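Local coordinates for toll-like receptor 6, Variable lymphocyte receptor B (Mus musculus, PDB 3A79), which probably pairs with Toll-like receptor 2 to sense diacylated lipopeptides, its ectodomain here joined artificially to part of a hagfish variable lymphocyte receptor, at residues M35-N40 against A56-Q61; D127-D132 against C173-L178; I344-P349 against S368-C373; V454-N459 against E477-S482. All blocks are in the same frame, centred on the assembly; numbering follows the deposited sequence.

Contact 1: M35-N40 against A56-Q61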
loop_
_atom_site.group_PDB
_atom_site.type_symbol
_atom_site.label_atom_id
_atom_site.label_comp_id
_atom_site.label_asym_id
_atom_site.label_seq_id
_atom_site.Cartn_x
_atom_site.Cartn_y
_atom_site.Cartn_z
ATOM N N MET B 35 -38.989 23.969 9.491
ATOM C CA MET B 35 -37.857 24.830 9.137
ATOM C C MET B 35 -37.983 25.459 7.743
ATOM O O MET B 35 -38.659 24.927 6.862
ATOM C CB MET B 35 -36.550 24.032 9.225
ATOM C CG MET B 35 -35.359 24.623 8.459
ATOM S SD MET B 35 -34.226 25.619 9.453
ATOM C CE MET B 35 -33.248 24.337 10.238
ATOM N N VAL B 36 -37.333 26.608 7.573
ATOM C CA VAL B 36 -37.177 27.263 6.285
ATOM C C VAL B 36 -35.724 27.713 6.182
ATOM O O VAL B 36 -35.252 28.526 6.977
ATOM C CB VAL B 36 -38.081 28.507 6.156
ATOM C CG1 VAL B 36 -37.841 29.221 4.804
ATOM C CG2 VAL B 36 -39.554 28.131 6.362
ATOM N N ASP B 37 -35.008 27.178 5.205
ATOM C CA ASP B 37 -33.608 27.522 5.040
ATOM C C ASP B 37 -33.424 28.485 3.882
ATOM O O ASP B 37 -33.596 28.116 2.727
ATOM C CB ASP B 37 -32.801 26.260 4.801
ATOM C CG ASP B 37 -31.332 26.532 4.659
ATOM O OD1 ASP B 37 -30.551 25.549 4.689
ATOM O OD2 ASP B 37 -30.967 27.725 4.516
ATOM N N TYR B 38 -33.071 29.722 4.198
ATOM C CA TYR B 38 -32.848 30.738 3.178
ATOM C C TYR B 38 -31.411 31.242 3.184
ATOM O O TYR B 38 -31.170 32.432 2.993
ATOM C CB TYR B 38 -33.778 31.930 3.388
ATOM C CG TYR B 38 -35.159 31.778 2.794
ATOM C CD1 TYR B 38 -35.412 30.842 1.807
ATOM C CD2 TYR B 38 -36.203 32.609 3.200
ATOM C CE1 TYR B 38 -36.669 30.717 1.259
ATOM C CE2 TYR B 38 -37.456 32.491 2.664
ATOM C CZ TYR B 38 -37.689 31.544 1.689
ATOM O OH TYR B 38 -38.949 31.425 1.138
ATOM N N SER B 39 -30.452 30.354 3.413
ATOM C CA SER B 39 -29.061 30.781 3.355
ATOM C C SER B 39 -28.571 30.898 1.910
ATOM O O SER B 39 -29.143 30.290 1.004
ATOM C CB SER B 39 -28.175 29.834 4.156
ATOM O OG SER B 39 -28.472 28.499 3.836
ATOM N N ASN B 40 -27.526 31.694 1.699
ATOM C CA ASN B 40 -26.950 31.896 0.364
ATOM C C ASN B 40 -27.933 32.406 -0.682
ATOM O O ASN B 40 -27.606 32.473 -1.864
ATOM C CB ASN B 40 -26.292 30.622 -0.147
ATOM C CG ASN B 40 -25.196 30.142 0.763
ATOM O OD1 ASN B 40 -24.151 30.777 0.879
ATOM N ND2 ASN B 40 -25.427 29.009 1.423
ATOM N N ALA B 56 -38.215 27.286 12.772
ATOM C CA ALA B 56 -36.777 27.494 12.615
ATOM C C ALA B 56 -36.464 28.209 11.303
ATOM O O ALA B 56 -36.696 27.665 10.230
ATOM C CB ALA B 56 -36.033 26.172 12.685
ATOM N N LEU B 57 -35.939 29.427 11.393
ATOM C CA LEU B 57 -35.574 30.203 10.208
ATOM C C LEU B 57 -34.063 30.446 10.119
ATOM O O LEU B 57 -33.456 30.927 11.065
ATOM C CB LEU B 57 -36.329 31.537 10.192
ATOM C CG LEU B 57 -35.877 32.624 9.209
ATOM C CD1 LEU B 57 -35.681 32.070 7.818
ATOM C CD2 LEU B 57 -36.874 33.777 9.188
ATOM N N SER B 58 -33.460 30.095 8.988
ATOM C CA SER B 58 -32.053 30.402 8.754
ATOM C C SER B 58 -31.915 31.385 7.608
ATOM O O SER B 58 -32.375 31.134 6.503
ATOM C CB SER B 58 -31.242 29.143 8.446
ATOM O OG SER B 58 -29.923 29.479 8.033
ATOM N N LEU B 59 -31.287 32.516 7.890
ATOM C CA LEU B 59 -30.976 33.505 6.874
ATOM C C LEU B 59 -29.461 33.643 6.804
ATOM O O LEU B 59 -28.935 34.635 6.309
ATOM C CB LEU B 59 -31.657 34.830 7.202
ATOM C CG LEU B 59 -33.170 34.645 7.167
ATOM C CD1 LEU B 59 -33.897 35.625 8.062
ATOM C CD2 LEU B 59 -33.652 34.746 5.731
ATOM N N SER B 60 -28.780 32.614 7.303
ATOM C CA SER B 60 -27.327 32.575 7.375
ATOM C C SER B 60 -26.737 32.884 6.014
ATOM O O SER B 60 -27.392 32.692 4.999
ATOM C CB SER B 60 -26.870 31.193 7.857
ATOM O OG SER B 60 -25.497 30.971 7.587
ATOM N N GLN B 61 -25.507 33.379 6.000
ATOM C CA GLN B 61 -24.786 33.662 4.760
ATOM C C GLN B 61 -25.537 34.536 3.747
ATOM O O GLN B 61 -25.602 34.215 2.558
ATOM C CB GLN B 61 -24.310 32.369 4.102
ATOM C CG GLN B 61 -22.802 32.217 4.090
ATOM C CD GLN B 61 -22.282 31.495 5.307
ATOM O OE1 GLN B 61 -23.059 30.927 6.082
ATOM N NE2 GLN B 61 -20.955 31.496 5.482
#

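Contact 2: D127-D132 against C173-L178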
loop_
_atom_site.group_PDB
_atom_site.type_symbol
_atom_site.label_atom_id
_atom_site.label_comp_id
_atom_site.label_asym_id
_atom_site.label_seq_id
_atom_site.Cartn_x
_atom_site.Cartn_y
_atom_site.Cartn_z
ATOM N N ASP B 127 -25.596 33.218 20.445
ATOM C CA ASP B 127 -24.265 33.278 19.853
ATOM C C ASP B 127 -23.951 34.659 19.289
ATOM O O ASP B 127 -24.542 35.070 18.288
ATOM C CB ASP B 127 -24.115 32.222 18.759
ATOM C CG ASP B 127 -22.678 32.010 18.355
ATOM O OD1 ASP B 127 -21.857 32.900 18.618
ATOM O OD2 ASP B 127 -22.366 30.954 17.771
ATOM N N LEU B 128 -23.021 35.357 19.949
ATOM C CA LEU B 128 -22.498 36.653 19.499
ATOM C C LEU B 128 -20.994 36.591 19.235
ATOM O O LEU B 128 -20.307 37.608 19.268
ATOM C CB LEU B 128 -22.775 37.745 20.535
ATOM C CG LEU B 128 -24.146 37.704 21.194
ATOM C CD1 LEU B 128 -24.178 38.667 22.344
ATOM C CD2 LEU B 128 -25.232 38.020 20.184
ATOM N N SER B 129 -20.478 35.397 18.981
ATOM C CA SER B 129 -19.049 35.245 18.745
ATOM C C SER B 129 -18.678 35.829 17.389
ATOM O O SER B 129 -19.542 36.077 16.559
ATOM C CB SER B 129 -18.629 33.775 18.851
ATOM O OG SER B 129 -19.233 33.005 17.833
ATOM N N PHE B 130 -17.390 36.062 17.183
ATOM C CA PHE B 130 -16.876 36.616 15.935
ATOM C C PHE B 130 -17.626 37.854 15.475
ATOM O O PHE B 130 -18.221 37.878 14.404
ATOM C CB PHE B 130 -16.840 35.544 14.846
ATOM C CG PHE B 130 -16.098 34.316 15.258
ATOM C CD1 PHE B 130 -16.742 33.306 15.959
ATOM C CD2 PHE B 130 -14.747 34.182 14.985
ATOM C CE1 PHE B 130 -16.055 32.174 16.362
ATOM C CE2 PHE B 130 -14.051 33.050 15.393
ATOM C CZ PHE B 130 -14.706 32.046 16.079
ATOM N N ASN B 131 -17.606 38.881 16.306
ATOM C CA ASN B 131 -18.110 40.181 15.905
ATOM C C ASN B 131 -17.061 41.226 16.213
ATOM O O ASN B 131 -15.898 40.891 16.431
ATOM C CB ASN B 131 -19.418 40.511 16.607
ATOM C CG ASN B 131 -20.490 39.501 16.315
ATOM O OD1 ASN B 131 -20.539 38.444 16.936
ATOM N ND2 ASN B 131 -21.356 39.814 15.365
ATOM N N ASP B 132 -17.466 42.489 16.234
ATOM C CA ASP B 132 -16.503 43.554 16.444
ATOM C C ASP B 132 -16.728 44.290 17.761
ATOM O O ASP B 132 -16.631 45.509 17.831
ATOM C CB ASP B 132 -16.485 44.520 15.260
ATOM C CG ASP B 132 -15.072 44.896 14.848
ATOM O OD1 ASP B 132 -14.578 44.310 13.855
ATOM O OD2 ASP B 132 -14.445 45.745 15.529
ATOM N N CYS B 173 -21.925 25.547 27.037
ATOM C CA CYS B 173 -20.822 26.032 26.217
ATOM C C CYS B 173 -20.633 27.535 26.314
ATOM O O CYS B 173 -21.588 28.303 26.211
ATOM C CB CYS B 173 -20.953 25.608 24.746
ATOM S SG CYS B 173 -19.388 25.797 23.795
ATOM N N ILE B 174 -19.385 27.930 26.541
ATOM C CA ILE B 174 -18.942 29.303 26.375
ATOM C C ILE B 174 -17.968 29.324 25.208
ATOM O O ILE B 174 -16.851 28.814 25.291
ATOM C CB ILE B 174 -18.257 29.864 27.647
ATOM C CG1 ILE B 174 -19.269 29.958 28.789
ATOM C CG2 ILE B 174 -17.643 31.241 27.376
ATOM C CD1 ILE B 174 -18.909 30.969 29.831
ATOM N N LEU B 175 -18.418 29.880 24.097
ATOM C CA LEU B 175 -17.548 30.052 22.956
ATOM C C LEU B 175 -17.032 31.479 23.009
ATOM O O LEU B 175 -17.814 32.419 23.117
ATOM C CB LEU B 175 -18.300 29.787 21.648
ATOM C CG LEU B 175 -17.432 30.135 20.443
ATOM C CD1 LEU B 175 -16.273 29.168 20.328
ATOM C CD2 LEU B 175 -18.224 30.157 19.187
ATOM N N LEU B 176 -15.715 31.635 22.947
ATOM C CA LEU B 176 -15.089 32.945 23.084
ATOM C C LEU B 176 -13.941 33.115 22.102
ATOM O O LEU B 176 -13.052 32.267 22.018
ATOM C CB LEU B 176 -14.573 33.095 24.502
ATOM C CG LEU B 176 -13.861 34.365 24.932
ATOM C CD1 LEU B 176 -14.615 35.607 24.476
ATOM C CD2 LEU B 176 -13.745 34.314 26.449
ATOM N N ASP B 177 -13.954 34.204 21.346
ATOM C CA ASP B 177 -12.911 34.378 20.353
ATOM C C ASP B 177 -12.113 35.660 20.515
ATOM O O ASP B 177 -12.654 36.751 20.720
ATOM C CB ASP B 177 -13.468 34.308 18.949
ATOM C CG ASP B 177 -13.986 35.632 18.480
ATOM O OD1 ASP B 177 -15.168 35.901 18.729
ATOM O OD2 ASP B 177 -13.222 36.401 17.861
ATOM N N LEU B 178 -10.809 35.490 20.378
ATOM C CA LEU B 178 -9.831 36.523 20.606
ATOM C C LEU B 178 -9.204 36.853 19.264
ATOM O O LEU B 178 -7.999 37.085 19.163
ATOM C CB LEU B 178 -8.742 35.965 21.517
ATOM C CG LEU B 178 -8.932 35.473 22.959
ATOM C CD1 LEU B 178 -8.310 36.468 23.903
ATOM C CD2 LEU B 178 -10.375 35.154 23.339
#

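Contact 3: I344-P349 against S368-C373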
loop_
_atom_site.group_PDB
_atom_site.type_symbol
_atom_site.label_atom_id
_atom_site.label_comp_id
_atom_site.label_asym_id
_atom_site.label_seq_id
_atom_site.Cartn_x
_atom_site.Cartn_y
_atom_site.Cartn_z
ATOM N N ILE B 344 5.375 6.178 9.251
ATOM C CA ILE B 344 5.680 4.922 8.569
ATOM C C ILE B 344 5.858 3.755 9.539
ATOM O O ILE B 344 6.079 2.612 9.119
ATOM C CB ILE B 344 6.967 5.049 7.753
ATOM C CG1 ILE B 344 8.119 5.458 8.662
ATOM C CG2 ILE B 344 6.811 6.069 6.654
ATOM C CD1 ILE B 344 9.446 5.570 7.939
ATOM N N HIS B 345 5.750 4.044 10.834
ATOM C CA HIS B 345 6.155 3.096 11.868
ATOM C C HIS B 345 5.796 3.550 13.280
ATOM O O HIS B 345 5.458 4.713 13.511
ATOM C CB HIS B 345 7.669 2.887 11.794
ATOM C CG HIS B 345 8.136 1.625 12.447
ATOM N ND1 HIS B 345 7.934 0.382 11.888
ATOM C CD2 HIS B 345 8.790 1.410 13.611
ATOM C CE1 HIS B 345 8.446 -0.543 12.678
ATOM N NE2 HIS B 345 8.967 0.054 13.734
ATOM N N MET B 346 5.868 2.617 14.223
ATOM C CA MET B 346 5.856 2.952 15.642
ATOM C C MET B 346 6.851 2.048 16.351
ATOM O O MET B 346 6.906 0.841 16.096
ATOM C CB MET B 346 4.456 2.827 16.255
ATOM C CG MET B 346 4.371 3.139 17.752
ATOM S SD MET B 346 5.000 4.768 18.221
ATOM C CE MET B 346 4.203 5.848 17.023
ATOM N N VAL B 347 7.652 2.653 17.218
ATOM C CA VAL B 347 8.695 1.950 17.950
ATOM C C VAL B 347 8.089 1.068 19.036
ATOM O O VAL B 347 7.031 1.378 19.570
ATOM C CB VAL B 347 9.685 2.966 18.560
ATOM C CG1 VAL B 347 10.433 2.371 19.712
ATOM C CG2 VAL B 347 10.647 3.449 17.500
ATOM N N CYS B 348 8.743 -0.043 19.352
ATOM C CA CYS B 348 8.317 -0.862 20.488
ATOM C C CYS B 348 8.756 -0.199 21.820
ATOM O O CYS B 348 9.900 0.255 21.965
ATOM C CB CYS B 348 8.821 -2.316 20.319
ATOM S SG CYS B 348 8.629 -3.482 21.708
ATOM N N PRO B 349 7.828 -0.093 22.783
ATOM C CA PRO B 349 8.186 0.480 24.086
ATOM C C PRO B 349 9.472 -0.155 24.649
ATOM O O PRO B 349 9.627 -1.379 24.568
ATOM C CB PRO B 349 6.985 0.115 24.962
ATOM C CG PRO B 349 5.839 -0.104 24.005
ATOM C CD PRO B 349 6.399 -0.453 22.678
ATOM N N SER B 368 6.257 -4.735 9.752
ATOM C CA SER B 368 7.364 -4.786 10.704
ATOM C C SER B 368 7.012 -4.073 12.014
ATOM O O SER B 368 7.735 -4.179 13.002
ATOM C CB SER B 368 8.653 -4.225 10.101
ATOM O OG SER B 368 8.485 -2.882 9.711
ATOM N N VAL B 369 5.892 -3.360 12.024
ATOM C CA VAL B 369 5.444 -2.714 13.240
ATOM C C VAL B 369 5.358 -3.743 14.363
ATOM O O VAL B 369 4.792 -4.829 14.179
ATOM C CB VAL B 369 4.089 -1.993 13.056
ATOM C CG1 VAL B 369 2.932 -2.970 13.190
ATOM C CG2 VAL B 369 3.952 -0.855 14.069
ATOM N N PHE B 370 5.945 -3.390 15.509
ATOM C CA PHE B 370 5.953 -4.233 16.701
ATOM C C PHE B 370 6.474 -5.671 16.480
ATOM O O PHE B 370 6.044 -6.608 17.163
ATOM C CB PHE B 370 4.563 -4.269 17.350
ATOM C CG PHE B 370 4.012 -2.920 17.683
ATOM C CD1 PHE B 370 2.654 -2.675 17.591
ATOM C CD2 PHE B 370 4.844 -1.896 18.089
ATOM C CE1 PHE B 370 2.131 -1.429 17.901
ATOM C CE2 PHE B 370 4.328 -0.645 18.405
ATOM C CZ PHE B 370 2.972 -0.411 18.307
ATOM N N GLN B 371 7.402 -5.856 15.547
ATOM C CA GLN B 371 7.952 -7.190 15.344
ATOM C C GLN B 371 8.648 -7.662 16.602
ATOM O O GLN B 371 9.509 -6.968 17.139
ATOM C CB GLN B 371 8.894 -7.254 14.138
ATOM C CG GLN B 371 8.202 -7.690 12.844
ATOM C CD GLN B 371 7.134 -8.763 13.069
ATOM O OE1 GLN B 371 7.440 -9.908 13.422
ATOM N NE2 GLN B 371 5.874 -8.390 12.859
ATOM N N GLY B 372 8.258 -8.845 17.072
ATOM C CA GLY B 372 8.824 -9.424 18.275
ATOM C C GLY B 372 8.845 -8.456 19.441
ATOM O O GLY B 372 9.816 -8.390 20.193
ATOM N N CYS B 373 7.768 -7.693 19.593
ATOM C CA CYS B 373 7.680 -6.731 20.678
ATOM C C CYS B 373 7.049 -7.386 21.896
ATOM O O CYS B 373 5.882 -7.787 21.870
ATOM C CB CYS B 373 6.891 -5.500 20.245
ATOM S SG CYS B 373 6.751 -4.236 21.515
#

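Contact 4: V454-N459 against E477-S482. With NAG (2-acetamido-2-deoxy-beta-D-glucopyranose), chain I.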
loop_
_atom_site.group_PDB
_atom_site.type_symbol
_atom_site.label_atom_id
_atom_site.label_comp_id
_atom_site.label_asym_id
_atom_site.label_seq_id
_atom_site.Cartn_x
_atom_site.Cartn_y
_atom_site.Cartn_z
ATOM N N VAL B 454 -14.935 -13.949 16.363
ATOM C CA VAL B 454 -15.420 -13.112 15.262
ATOM C C VAL B 454 -14.347 -13.068 14.188
ATOM O O VAL B 454 -13.175 -12.870 14.492
ATOM C CB VAL B 454 -15.730 -11.659 15.707
ATOM C CG1 VAL B 454 -16.491 -10.928 14.627
ATOM C CG2 VAL B 454 -16.522 -11.640 17.000
ATOM N N LEU B 455 -14.738 -13.259 12.933
ATOM C CA LEU B 455 -13.761 -13.290 11.853
ATOM C C LEU B 455 -14.276 -12.567 10.619
ATOM O O LEU B 455 -14.938 -13.171 9.786
ATOM C CB LEU B 455 -13.406 -14.738 11.510
ATOM C CG LEU B 455 -12.149 -14.979 10.674
ATOM C CD1 LEU B 455 -10.955 -14.256 11.275
ATOM C CD2 LEU B 455 -11.860 -16.468 10.555
ATOM N N ASP B 456 -13.975 -11.277 10.500
ATOM C CA ASP B 456 -14.441 -10.500 9.356
ATOM C C ASP B 456 -13.469 -10.547 8.170
ATOM O O ASP B 456 -12.484 -9.812 8.125
ATOM C CB ASP B 456 -14.740 -9.053 9.755
ATOM C CG ASP B 456 -15.639 -8.354 8.751
ATOM O OD1 ASP B 456 -15.444 -8.579 7.539
ATOM O OD2 ASP B 456 -16.550 -7.601 9.164
ATOM N N LEU B 457 -13.763 -11.415 7.209
ATOM C CA LEU B 457 -12.908 -11.604 6.040
ATOM C C LEU B 457 -13.523 -11.060 4.754
ATOM O O LEU B 457 -13.099 -11.435 3.665
ATOM C CB LEU B 457 -12.582 -13.088 5.846
ATOM C CG LEU B 457 -11.218 -13.583 6.326
ATOM C CD1 LEU B 457 -11.200 -15.099 6.476
ATOM C CD2 LEU B 457 -10.128 -13.122 5.372
ATOM N N HIS B 458 -14.509 -10.177 4.871
ATOM C CA HIS B 458 -15.189 -9.665 3.687
ATOM C C HIS B 458 -14.290 -8.772 2.847
ATOM O O HIS B 458 -13.316 -8.214 3.334
ATOM C CB HIS B 458 -16.491 -8.938 4.048
ATOM C CG HIS B 458 -16.308 -7.507 4.453
ATOM N ND1 HIS B 458 -16.320 -7.100 5.770
ATOM C CD2 HIS B 458 -16.140 -6.386 3.714
ATOM C CE1 HIS B 458 -16.150 -5.790 5.825
ATOM N NE2 HIS B 458 -16.039 -5.332 4.593
ATOM N N ASN B 459 -14.633 -8.654 1.573
ATOM C CA ASN B 459 -13.865 -7.845 0.642
ATOM C C ASN B 459 -12.448 -8.380 0.445
ATOM O O ASN B 459 -11.481 -7.627 0.322
ATOM C CB ASN B 459 -13.861 -6.381 1.079
ATOM C CG ASN B 459 -13.547 -5.436 -0.062
ATOM O OD1 ASN B 459 -13.647 -5.806 -1.232
ATOM N ND2 ASN B 459 -13.162 -4.205 0.272
ATOM N N GLU B 477 -19.494 -15.287 14.767
ATOM C CA GLU B 477 -19.745 -14.432 13.627
ATOM C C GLU B 477 -18.733 -14.796 12.561
ATOM O O GLU B 477 -17.618 -15.235 12.867
ATOM C CB GLU B 477 -19.630 -12.952 13.997
ATOM C CG GLU B 477 -20.664 -12.469 15.011
ATOM C CD GLU B 477 -20.745 -10.950 15.085
ATOM O OE1 GLU B 477 -20.399 -10.282 14.081
ATOM O OE2 GLU B 477 -21.160 -10.426 16.145
ATOM N N LEU B 478 -19.152 -14.640 11.309
ATOM C CA LEU B 478 -18.323 -14.955 10.157
ATOM C C LEU B 478 -18.760 -14.130 8.966
ATOM O O LEU B 478 -19.947 -13.963 8.719
ATOM C CB LEU B 478 -18.419 -16.432 9.799
ATOM C CG LEU B 478 -17.437 -16.764 8.682
ATOM C CD1 LEU B 478 -16.100 -16.074 8.962
ATOM C CD2 LEU B 478 -17.261 -18.265 8.534
ATOM N N ASN B 479 -17.794 -13.613 8.226
ATOM C CA ASN B 479 -18.104 -12.818 7.061
ATOM C C ASN B 479 -17.150 -13.138 5.929
ATOM O O ASN B 479 -16.032 -12.645 5.886
ATOM C CB ASN B 479 -18.073 -11.330 7.396
ATOM C CG ASN B 479 -18.555 -10.472 6.247
ATOM O OD1 ASN B 479 -18.604 -10.918 5.094
ATOM N ND2 ASN B 479 -18.923 -9.234 6.552
ATOM N N VAL B 480 -17.599 -13.993 5.022
ATOM C CA VAL B 480 -16.821 -14.326 3.845
ATOM C C VAL B 480 -17.464 -13.666 2.640
ATOM O O VAL B 480 -17.235 -14.074 1.502
ATOM C CB VAL B 480 -16.768 -15.836 3.625
ATOM C CG1 VAL B 480 -15.846 -16.486 4.644
ATOM C CG2 VAL B 480 -18.164 -16.416 3.724
ATOM N N ALA B 481 -18.268 -12.639 2.905
ATOM C CA ALA B 481 -18.958 -11.896 1.856
ATOM C C ALA B 481 -17.994 -11.331 0.812
ATOM O O ALA B 481 -16.792 -11.565 0.876
ATOM C CB ALA B 481 -19.793 -10.782 2.464
ATOM N N SER B 482 -18.536 -10.585 -0.145
ATOM C CA SER B 482 -17.751 -9.977 -1.227
ATOM C C SER B 482 -16.406 -10.645 -1.527
ATOM O O SER B 482 -15.369 -9.978 -1.493
ATOM C CB SER B 482 -17.539 -8.480 -0.976
ATOM O OG SER B 482 -18.667 -7.724 -1.389
HETATM C C1 NAG I . -13.937 -4.518 10.802
HETATM C C2 NAG I . -15.403 -4.486 11.240
HETATM C C3 NAG I . -16.404 -3.896 10.248
HETATM C C4 NAG I . -15.839 -2.848 9.292
HETATM C C5 NAG I . -14.394 -3.078 8.847
HETATM C C6 NAG I . -13.849 -1.746 8.315
HETATM C C7 NAG I . -16.617 -6.147 12.545
HETATM C C8 NAG I . -17.657 -7.203 12.281
HETATM N N2 NAG I . -15.809 -5.851 11.534
HETATM O O3 NAG I . -17.455 -3.318 11.003
HETATM O O4 NAG I . -16.659 -2.844 8.134
HETATM O O5 NAG I . -13.516 -3.539 9.864
HETATM O O6 NAG I . -12.677 -1.909 7.541
HETATM O O7 NAG I . -16.532 -5.589 13.638
#

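Contact 1: M35-N40 against A56-Q61
Val-36 and Tyr-38 bind to the neighbouring strand through a tight ladder of parallel backbone bonds. Val-36 N gives to Ala-56 O at 2.9 Å, Val-36 O takes the N-H of Ser-58 at 3.1 Å, and Tyr-38 N reaches Ser-58 O at 2.8 Å. Tyr-38 and Leu-59 lie side by side, with Leu-59 CD2 3.7 Å from Tyr-38 CB and near the plane of the ring, at its edge. Val-36 CG1 sits over the centre of one ring face, and Arg-41 adds a cation-pi contact.

The side facing the other way carries Met-35 and Ala-56. With CG anti to the backbone N (chi1 161°) and the chain then bent, Met-35 lays SD 3.7 Å from Ala-56 CB. With an alanine here, the Ala-56 methyl would probably lose the sulfur beside it, leaving a gap at the strand edge.

Past the strands the hold slackens. Asn-40 N makes only weak bonds to Ser-60 O and Gln-61 O, and the side chains of Asn-40 and Gln-61 run exposed, alongside each other. Exposed Asp-37 spends OD2 on its own segment, taking both N and OG of Ser-39 in an Asx turn.

Such pairing of short parallel strands from successive turns is how leucine-rich-repeat solenoids are built, here at the N-terminal end.

Contact 2: D127-D132 against C173-L178
On the concave face of the leucine-rich-repeat solenoid, Phe-130 and Asp-177 meet across the C-terminal end of strand 150-154, which runs between their two repeats. The ring and the carboxylate are stacked with planes only 4° apart. Asp-177 CB stands over one face of the ring, 4.0 Å from its centroid and offset toward the rim, a CH-pi contact. Its CG takes the cramped place between the backbone N and the carbonyl carbon (chi1 86°), which raises the carboxylate toward the loop. From there OD1 accepts the N-H of Phe-130 at 2.7 Å, although the position of OD1 is less sure than the rest, while OD2 takes the N-H of Val-179.

Leu-175, two residues earlier, points to the same side, as alternate residues of a strand do; in this fold the others, Ile-174 and Leu-176, turn into the hydrophobic core. Leu-175 CD2 comes to the edge of the Phe-130 ring, 4.1 Å from CE1, and also packs on Ser-129, whose CB is 3.7 Å away. Ser-129 is set in place by Asp-127 in an Asx turn: Asp-127 OD1 receives Ser-129 N at 2.9 Å nearly along its own C-O axis and Ser-129 OG at 2.7 Å on the syn lone pair.

A serine in place of Phe-130 would remove the ring, and would probably leave Asp-177 CB and Leu-175 CD2 without their shared partner. His-109 stacks with the same ring, and Val-202 touches it from a later strand.

Contact 3: I344-P349 against S368-C373
Cys-348 and Cys-373 tie together two loops from successive leucine-rich repeats, each running on after its repeat's strand. Next to the disulfide, the main bump is Phe-370. Its ring lodges against the side chain and carbonyl of Met-346 and the carbonyl oxygen of Val-347, with CE2 3.8 Å from Met-346 CG and 3.6 Å from Val-347 O, the latter oxygen lying in the ring plane at the edge. The neighbouring Val-369 backs the wedge, laying CG2 over the centre of one ring face. Phe-370 and Met-346 run alongside each other, pointing the same way.

Segment 368-373 gets its curved shape from a type II turn, Ser-368 to Gln-371, closed by Gln-371 N on Ser-368 O. Into the shoulder of this turn fits the second bump, His-345. Its imidazole is turned away from its own backbone N (chi1 -160°) and swings toward the turn, where CE1 lies 3.7 Å from Val-369 CA and the ring brings its edge to Ser-368 O. The same imidazole stacks with an aromatic side chain of the other protein chain, which places this contact at the interface between the two proteins. Tyr-325 of helix 321-329 packs on His-345, Met-346 and Val-347.

At the far end, Pro-349 CD fills in beside the bridge, 4.0 Å from Cys-373 SG. The two sulfurs, Cys-348 SG and Cys-373 SG, are 2.0 Å apart with a torsion of 80° about their bond.

Contact 4: V454-N459 against E477-S482
Unusually, a glycan sugar sits beside His-458 and Asp-456 just where they meet Asn-479 across two parallel strands of the leucine-rich-repeat solenoid, both probably in the Toll-like receptor part. The N-acetylglucosamine, probably carried by Asn-434, gives its N2 to Asp-456 OD2 at 3.0 Å in a weak bond, while NE2 of His-458 binds O7 of a second sugar. On the other oxygen, Asp-456 OD1 accepts the backbone N-H of His-458 in an Asx turn; ND1 of His-458 is also modelled there, at a length too short to trust.

His-458 lies across Asn-479 at a slant, ring and amide planes 28° apart. The Asn-479 amide, swung opposite its own backbone N (chi1 -173°), runs alongside the Asp-456 carboxylate. In the backbone ladder, Asn-479 O takes Leu-457 N at 2.9 Å in the carbonyl plane, and Asn-479 N reaches Leu-455 O at 3.3 Å; the pairing of Leu-455 N with Glu-477 O is weak. Trp-503, in the lymphocyte-receptor part, packs on Glu-477 and Asn-479, a product of the engineered fusion. Toward the core, Leu-478 CD1 rests 3.9 Å from Leu-455 CB.

The four contacts follow one another along the chain, each closing before the next opens, and they trace the solenoid from its N-terminal end toward the fusion with the lymphocyte-receptor part. Contacts 1 and 4 pair adjacent parallel strands; contact 2 reaches over strand 150-154 from a loop to strand 171-178; contact 3 joins loops. Centres of contacts 1 and 2 are 21 Å apart and those of 3 and 4 are 27 Å apart, whereas contacts 1 and 3 are separated by 52 Å. None touches another. Contact 1 is nearer to contact 4 (45 Å) than to contact 3, in keeping with a curved horseshoe. Of the four, contact 3 alone meets the other protein chain.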